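Local coordinates for protein N-ACETYLMURAMOYL-L-ALANINE AMIDASE CwlV (Paenibacillus polymyxa, PDB 1JWQ) that probably hydrolyses the amide bond between N-acetylmuramic acid and L-alanine in cell-wall peptidoglycan, this chain being its zinc-binding catalytic domain, at residues F156-D159 with F160-R163. Sequence-based numbering, arbitrary orientation.
Sequences FDED and FQNR
D157 is the N-cap of helix 158-176, the last helix of this open alpha-beta-alpha domain, its carboxylate meeting F160 N. With CG anti to its own backbone N (chi1 176°), that carboxylate turns to the first-turn amides: OD1 accepts from F160 N at 3.0 Å through its anti lone pair and, weakly, from D159 N. The F160 ring, turned 80° from the carboxylate, packs on T154 and L155 of helix 149-155 and on L118. Backbone i to i+4 bonds take over from there: Q161 N to D157 O, N162 N to E158 O and R163 N to D159 O. On another side, E158 bends at chi2 until OE2 lies 2.9 Å from Q161 OE1, the carboxylate and amide planes 85° apart; two acceptors meet here, and no bond joins them. The carboxylate is held instead by a salt bridge from OE1 to K36 of helix 26-42, a lysine that also donates to N162 OD1 and is likely to ease the crowding of oxygens. Q161 extends beyond CG, passing D157 O at 3.2 Å from CG and carrying NE2 to 3.7 Å from F156 CA, where it donates to L155 O. Cutting Q161 back to an alanine is likely to leave L155 O without this donor and open a gap beside F29 and M33. F156, which packs on F29, N24 and L146, lies about 11 Å, side chain to metal, from the zinc ion bound by H10, E26 and H80. At the outer surface, a water donates to D159 OD1 at 2.8 Å and accepts from N162 ND2 at 2.9 Å.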
loop_
_atom_site.group_PDB
_atom_site.type_symbol
_atom_site.label_atom_id
_atom_site.label_comp_id
_atom_site.label_asym_id
_atom_site.label_seq_id
_atom_site.Cartn_x
_atom_site.Cartn_y
_atom_site.Cartn_z
ATOM N N PHE A 156 5.625 11.630 -5.595
ATOM C CA PHE A 156 4.556 12.323 -6.297
ATOM C C PHE A 156 4.836 12.479 -7.782
ATOM O O PHE A 156 4.191 13.271 -8.467
ATOM C CB PHE A 156 4.262 13.677 -5.652
ATOM C CG PHE A 156 3.421 13.570 -4.415
ATOM C CD1 PHE A 156 3.992 13.236 -3.194
ATOM C CD2 PHE A 156 2.043 13.732 -4.486
ATOM C CE1 PHE A 156 3.201 13.059 -2.059
ATOM C CE2 PHE A 156 1.241 13.557 -3.358
ATOM C CZ PHE A 156 1.822 13.220 -2.145
ATOM N N ASP A 157 5.799 11.708 -8.274
ATOM C CA ASP A 157 6.141 11.717 -9.690
ATOM C C ASP A 157 5.258 10.666 -10.359
ATOM O O ASP A 157 5.208 9.515 -9.921
ATOM C CB ASP A 157 7.620 11.374 -9.888
ATOM C CG ASP A 157 8.004 11.264 -11.356
ATOM O OD1 ASP A 157 7.754 10.202 -11.970
ATOM O OD2 ASP A 157 8.549 12.246 -11.900
ATOM N N GLU A 158 4.557 11.066 -11.413
ATOM C CA GLU A 158 3.662 10.160 -12.122
ATOM C C GLU A 158 4.283 8.865 -12.612
ATOM O O GLU A 158 3.697 7.796 -12.444
ATOM C CB GLU A 158 2.999 10.885 -13.297
ATOM C CG GLU A 158 1.661 11.481 -12.924
ATOM C CD GLU A 158 0.713 10.429 -12.380
ATOM O OE1 GLU A 158 -0.169 9.960 -13.135
ATOM O OE2 GLU A 158 0.863 10.063 -11.195
ATOM N N ASP A 159 5.462 8.948 -13.218
ATOM C CA ASP A 159 6.115 7.751 -13.728
ATOM C C ASP A 159 6.471 6.801 -12.592
ATOM O O ASP A 159 6.316 5.588 -12.716
ATOM C CB ASP A 159 7.364 8.120 -14.530
ATOM C CG ASP A 159 7.043 8.996 -15.725
ATOM O OD1 ASP A 159 6.016 8.739 -16.390
ATOM O OD2 ASP A 159 7.817 9.936 -16.006
ATOM N N PHE A 160 6.946 7.362 -11.486
ATOM C CA PHE A 160 7.303 6.572 -10.312
ATOM C C PHE A 160 6.077 5.794 -9.850
ATOM O O PHE A 160 6.135 4.580 -9.660
ATOM C CB PHE A 160 7.774 7.490 -9.178
ATOM C CG PHE A 160 7.929 6.794 -7.851
ATOM C CD1 PHE A 160 9.088 6.085 -7.548
ATOM C CD2 PHE A 160 6.904 6.834 -6.908
ATOM C CE1 PHE A 160 9.223 5.427 -6.325
ATOM C CE2 PHE A 160 7.030 6.177 -5.682
ATOM C CZ PHE A 160 8.193 5.473 -5.394
ATOM N N GLN A 161 4.967 6.504 -9.678
ATOM C CA GLN A 161 3.726 5.883 -9.226
ATOM C C GLN A 161 3.277 4.754 -10.142
ATOM O O GLN A 161 2.899 3.682 -9.676
ATOM C CB GLN A 161 2.614 6.929 -9.114
ATOM C CG GLN A 161 2.957 8.080 -8.185
ATOM C CD GLN A 161 1.771 8.975 -7.879
ATOM O OE1 GLN A 161 0.742 8.915 -8.552
ATOM N NE2 GLN A 161 1.916 9.822 -6.865
ATOM N N ASN A 162 3.319 4.989 -11.447
ATOM C CA ASN A 162 2.899 3.966 -12.394
ATOM C C ASN A 162 3.763 2.718 -12.310
ATOM O O ASN A 162 3.259 1.599 -12.366
ATOM C CB ASN A 162 2.922 4.521 -13.820
ATOM C CG ASN A 162 1.829 5.540 -14.056
ATOM O OD1 ASN A 162 0.690 5.350 -13.624
ATOM N ND2 ASN A 162 2.160 6.623 -14.755
ATOM N N ARG A 163 5.066 2.921 -12.170
ATOM C CA ARG A 163 6.015 1.822 -12.079
ATOM C C ARG A 163 5.782 1.021 -10.796
ATOM O O ARG A 163 5.758 -0.212 -10.806
ATOM C CB ARG A 163 7.434 2.382 -12.090
ATOM C CG ARG A 163 8.512 1.331 -12.085
ATOM C CD ARG A 163 9.791 1.912 -11.536
ATOM N NE ARG A 163 10.016 3.282 -11.985
ATOM C CZ ARG A 163 10.664 4.191 -11.267
ATOM N NH1 ARG A 163 11.135 3.870 -10.069
ATOM N NH2 ARG A 163 10.865 5.407 -11.755
HETATM O O HOH W 1 -0.467 8.045 -15.773
HETATM O O HOH W 2 4.402 6.438 -16.579
#